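Putative cytochrome P450 hydroxylase (Chondromyces apiculatus DSM 436, PDB 6GMF) is probably a heme-dependent cytochrome P450 monooxygenase that oxidises terpenes, inserting one atom of molecular oxygen into its substrates. Local coordinates at residues V118-T130 against P385-A397. Residues are numbered along the deposited sequence; the frame is centred on the assembly and turned at random.
Sequences VDGLRGKSTFEAT and PSTLPLRATVASA
Phe-127 and Leu-390 form the hydrogen-bonded pair of a short antiparallel ladder: Phe-127 N donates to Leu-390 O at 2.9 Å, and Leu-390 N returns a nearly straight bond (176°) to Phe-127 O. On the buried side, Leu-390 CB sits over one face of the Phe-127 ring, 4.2 Å from its centroid, a CH-pi contact. With CG between its backbone N and carbonyl carbon (chi1 65°), Phe-127 brings this face to Leu-390 and its edge to Ala-392 CB; Leu-121 CD1 covers the opposite face. Leu-390 CD2 reaches on to Ala-129 CB at 3.6 Å. Toward the C-terminus, Val-394 spreads its methyls, CG1 against Val-118 CG1 and Arg-122 CG, CG2 tight on Leu-121 CB at 3.4 Å.

In this P450 fold, strands 126-128 and 389-391 belong to a three-stranded antiparallel sheet, with 389-391 in the middle and 368-369 beyond it. Where the ladder ends, Glu-128 is the N-cap of helix 129-134. Its OE2 receives Leu-388 N at 2.8 Å and Thr-130 N at 3.0 Å from opposite faces of the carboxylate, while OE1 takes Val-131 N. Ala-129 N in turn donates to Leu-388 O at 2.9 Å. Were Glu-128 an alanine, the amides of Leu-388 and Thr-130 would probably lose the acceptor they share, and the start of the helix would be held to Leu-388 by fewer bonds.

Farther out, helix 346-363 backs Val-118, its Arg-363 pairing with Asp-119, and Leu-388 rests on Leu-246 and Val-247 of helix 220-251.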
loop_
_atom_site.group_PDB
_atom_site.type_symbol
_atom_site.label_atom_id
_atom_site.label_comp_id
_atom_site.label_asym_id
_atom_site.label_seq_id
_atom_site.Cartn_x
_atom_site.Cartn_y
_atom_site.Cartn_z
ATOM N N VAL A 118 14.200 6.007 15.390
ATOM C CA VAL A 118 15.663 5.755 15.291
ATOM C C VAL A 118 16.291 5.892 16.677
ATOM O O VAL A 118 17.185 5.158 16.958
ATOM C CB VAL A 118 16.342 6.604 14.208
ATOM C CG1 VAL A 118 17.841 6.397 14.212
ATOM C CG2 VAL A 118 15.778 6.227 12.853
ATOM N N ASP A 119 15.733 6.721 17.557
ATOM C CA ASP A 119 16.244 6.804 18.951
ATOM C C ASP A 119 16.162 5.432 19.630
ATOM O O ASP A 119 17.007 5.162 20.403
ATOM C CB ASP A 119 15.476 7.849 19.759
ATOM C CG ASP A 119 15.848 9.275 19.410
ATOM O OD1 ASP A 119 16.787 9.454 18.665
ATOM O OD2 ASP A 119 15.132 10.171 19.837
ATOM N N GLY A 120 15.127 4.642 19.363
ATOM C CA GLY A 120 15.013 3.296 19.932
ATOM C C GLY A 120 16.097 2.352 19.446
ATOM O O GLY A 120 16.215 1.307 20.033
ATOM N N LEU A 121 16.872 2.737 18.430
ATOM C CA LEU A 121 17.911 1.858 17.915
ATOM C C LEU A 121 19.277 2.154 18.596
ATOM O O LEU A 121 20.245 1.423 18.361
ATOM C CB LEU A 121 17.993 2.052 16.395
ATOM C CG LEU A 121 16.682 1.833 15.634
ATOM C CD1 LEU A 121 16.904 1.936 14.151
ATOM C CD2 LEU A 121 16.096 0.477 15.971
ATOM N N ARG A 122 19.398 3.256 19.342
ATOM C CA ARG A 122 20.702 3.681 19.892
ATOM C C ARG A 122 21.224 2.598 20.841
ATOM O O ARG A 122 20.435 1.958 21.589
ATOM C CB ARG A 122 20.599 5.027 20.613
ATOM C CG ARG A 122 20.516 6.230 19.691
ATOM C CD ARG A 122 20.179 7.498 20.459
ATOM N NE ARG A 122 18.931 7.372 21.210
ATOM C CZ ARG A 122 18.485 8.285 22.060
ATOM N NH1 ARG A 122 19.090 9.462 22.126
ATOM N NH2 ARG A 122 17.457 8.014 22.845
ATOM N N GLY A 123 22.547 2.368 20.756
ATOM C CA GLY A 123 23.283 1.445 21.620
ATOM C C GLY A 123 23.201 0.013 21.123
ATOM O O GLY A 123 23.779 -0.873 21.740
ATOM N N LYS A 124 22.447 -0.209 20.030
ATOM C CA LYS A 124 22.310 -1.522 19.387
ATOM C C LYS A 124 23.201 -1.549 18.138
ATOM O O LYS A 124 23.374 -0.511 17.492
ATOM C CB LYS A 124 20.887 -1.791 18.893
ATOM C CG LYS A 124 19.751 -1.793 19.912
ATOM C CD LYS A 124 18.391 -1.611 19.219
ATOM C CE LYS A 124 17.677 -2.891 18.858
ATOM N NZ LYS A 124 16.564 -3.174 19.796
ATOM N N SER A 125 23.720 -2.730 17.782
ATOM C CA SER A 125 24.419 -2.862 16.486
ATOM C C SER A 125 23.641 -3.735 15.492
ATOM O O SER A 125 24.034 -3.791 14.318
ATOM C CB SER A 125 25.840 -3.360 16.646
ATOM O OG SER A 125 25.855 -4.567 17.359
ATOM N N THR A 126 22.582 -4.404 15.957
ATOM C CA THR A 126 21.597 -5.044 15.093
ATOM C C THR A 126 20.190 -4.607 15.521
ATOM O O THR A 126 19.907 -4.423 16.726
ATOM C CB THR A 126 21.743 -6.572 15.147
ATOM O OG1 THR A 126 23.001 -6.953 14.593
ATOM C CG2 THR A 126 20.729 -7.340 14.335
ATOM N N PHE A 127 19.274 -4.479 14.550
ATOM C CA PHE A 127 17.878 -4.275 14.895
ATOM C C PHE A 127 16.989 -4.942 13.844
ATOM O O PHE A 127 17.440 -5.245 12.732
ATOM C CB PHE A 127 17.545 -2.790 15.019
ATOM C CG PHE A 127 17.653 -1.991 13.741
ATOM C CD1 PHE A 127 18.878 -1.510 13.312
ATOM C CD2 PHE A 127 16.533 -1.694 12.978
ATOM C CE1 PHE A 127 18.994 -0.790 12.135
ATOM C CE2 PHE A 127 16.647 -0.959 11.807
ATOM C CZ PHE A 127 17.881 -0.536 11.371
ATOM N N GLU A 128 15.731 -5.203 14.241
ATOM C CA GLU A 128 14.774 -5.761 13.359
ATOM C C GLU A 128 13.921 -4.631 12.767
ATOM O O GLU A 128 13.127 -4.005 13.451
ATOM C CB GLU A 128 13.978 -6.828 14.096
ATOM C CG GLU A 128 13.380 -7.848 13.156
ATOM C CD GLU A 128 12.186 -7.268 12.453
ATOM O OE1 GLU A 128 11.174 -7.025 13.140
ATOM O OE2 GLU A 128 12.286 -7.049 11.241
ATOM N N ALA A 129 14.173 -4.331 11.490
ATOM C CA ALA A 129 13.657 -3.091 10.898
ATOM C C ALA A 129 12.140 -3.073 10.814
ATOM O O ALA A 129 11.584 -1.997 10.827
ATOM C CB ALA A 129 14.273 -2.892 9.551
ATOM N N THR A 130 11.482 -4.226 10.700
ATOM C CA THR A 130 10.036 -4.207 10.553
ATOM C C THR A 130 9.399 -3.793 11.879
ATOM O O THR A 130 8.764 -2.757 11.973
ATOM C CB THR A 130 9.473 -5.515 9.997
ATOM O OG1 THR A 130 9.653 -6.598 10.917
ATOM C CG2 THR A 130 10.041 -5.817 8.636
ATOM N N PRO A 385 8.926 -7.691 3.374
ATOM C CA PRO A 385 9.692 -8.602 4.218
ATOM C C PRO A 385 8.910 -8.988 5.486
ATOM O O PRO A 385 8.335 -8.137 6.169
ATOM C CB PRO A 385 10.986 -7.848 4.544
ATOM C CG PRO A 385 10.954 -6.576 3.757
ATOM C CD PRO A 385 9.545 -6.375 3.245
ATOM N N SER A 386 8.863 -10.287 5.801
ATOM C CA SER A 386 8.234 -10.775 7.024
ATOM C C SER A 386 8.999 -10.304 8.271
ATOM O O SER A 386 8.422 -10.118 9.333
ATOM C CB SER A 386 8.093 -12.278 6.997
ATOM O OG SER A 386 9.367 -12.897 6.998
ATOM N N THR A 387 10.311 -10.181 8.115
ATOM C CA THR A 387 11.266 -9.671 9.076
ATOM C C THR A 387 12.450 -9.122 8.270
ATOM O O THR A 387 12.669 -9.569 7.127
ATOM C CB THR A 387 11.702 -10.798 10.022
ATOM O OG1 THR A 387 12.564 -10.258 11.025
ATOM C CG2 THR A 387 12.446 -11.886 9.299
ATOM N N LEU A 388 13.189 -8.150 8.822
ATOM C CA LEU A 388 14.324 -7.582 8.158
ATOM C C LEU A 388 15.374 -7.187 9.194
ATOM O O LEU A 388 15.560 -6.007 9.527
ATOM C CB LEU A 388 13.902 -6.387 7.285
ATOM C CG LEU A 388 15.004 -5.822 6.376
ATOM C CD1 LEU A 388 15.418 -6.878 5.369
ATOM C CD2 LEU A 388 14.591 -4.552 5.654
ATOM N N PRO A 389 16.115 -8.183 9.730
ATOM C CA PRO A 389 17.225 -7.907 10.627
ATOM C C PRO A 389 18.301 -7.153 9.846
ATOM O O PRO A 389 18.754 -7.654 8.798
ATOM C CB PRO A 389 17.650 -9.306 11.095
ATOM C CG PRO A 389 16.432 -10.147 10.922
ATOM C CD PRO A 389 15.849 -9.627 9.616
ATOM N N LEU A 390 18.719 -5.993 10.377
ATOM C CA LEU A 390 19.748 -5.171 9.829
ATOM C C LEU A 390 20.912 -4.970 10.820
ATOM O O LEU A 390 20.717 -4.878 12.045
ATOM C CB LEU A 390 19.140 -3.797 9.537
ATOM C CG LEU A 390 18.657 -3.510 8.109
ATOM C CD1 LEU A 390 18.393 -4.740 7.242
ATOM C CD2 LEU A 390 17.537 -2.510 8.083
ATOM N N ARG A 391 22.111 -4.769 10.271
ATOM C CA ARG A 391 23.272 -4.415 11.055
ATOM C C ARG A 391 23.591 -2.954 10.746
ATOM O O ARG A 391 23.743 -2.608 9.583
ATOM C CB ARG A 391 24.403 -5.396 10.721
ATOM C CG ARG A 391 25.801 -5.048 11.210
ATOM C CD ARG A 391 26.772 -6.176 10.839
ATOM N NE ARG A 391 26.159 -7.508 10.863
ATOM C CZ ARG A 391 25.988 -8.246 11.963
ATOM N NH1 ARG A 391 26.421 -7.804 13.133
ATOM N NH2 ARG A 391 25.377 -9.419 11.896
ATOM N N ALA A 392 23.578 -2.096 11.780
ATOM C CA ALA A 392 24.002 -0.730 11.662
ATOM C C ALA A 392 24.155 -0.121 13.060
ATOM O O ALA A 392 23.551 -0.602 14.039
ATOM C CB ALA A 392 23.008 0.069 10.853
ATOM N N THR A 393 24.937 0.964 13.087
ATOM C CA THR A 393 25.240 1.794 14.245
ATOM C C THR A 393 24.477 3.111 14.151
ATOM O O THR A 393 24.574 3.780 13.137
ATOM C CB THR A 393 26.717 2.231 14.285
ATOM O OG1 THR A 393 27.050 2.913 13.071
ATOM C CG2 THR A 393 27.691 1.095 14.465
ATOM N N VAL A 394 23.842 3.526 15.249
ATOM C CA VAL A 394 23.099 4.769 15.266
ATOM C C VAL A 394 24.019 5.925 15.684
ATOM O O VAL A 394 24.907 5.763 16.532
ATOM C CB VAL A 394 21.879 4.658 16.195
ATOM C CG1 VAL A 394 20.943 5.843 16.041
ATOM C CG2 VAL A 394 21.139 3.351 15.964
ATOM N N ALA A 395 23.809 7.082 15.044
ATOM C CA ALA A 395 24.250 8.399 15.521
ATOM C C ALA A 395 23.011 9.187 15.979
ATOM O O ALA A 395 22.018 9.254 15.254
ATOM C CB ALA A 395 25.008 9.118 14.430
ATOM N N SER A 396 23.073 9.762 17.189
ATOM C CA SER A 396 21.941 10.468 17.807
ATOM C C SER A 396 21.407 11.567 16.869
ATOM O O SER A 396 22.103 12.020 15.941
ATOM C CB SER A 396 22.299 11.014 19.180
ATOM O OG SER A 396 23.283 12.037 19.104
ATOM N N ALA A 397 20.150 11.968 17.116
ATOM C CA ALA A 397 19.371 12.856 16.232
ATOM C C ALA A 397 20.077 14.208 16.110
ATOM O O ALA A 397 19.974 14.861 15.079
ATOM C CB ALA A 397 17.960 13.022 16.750
#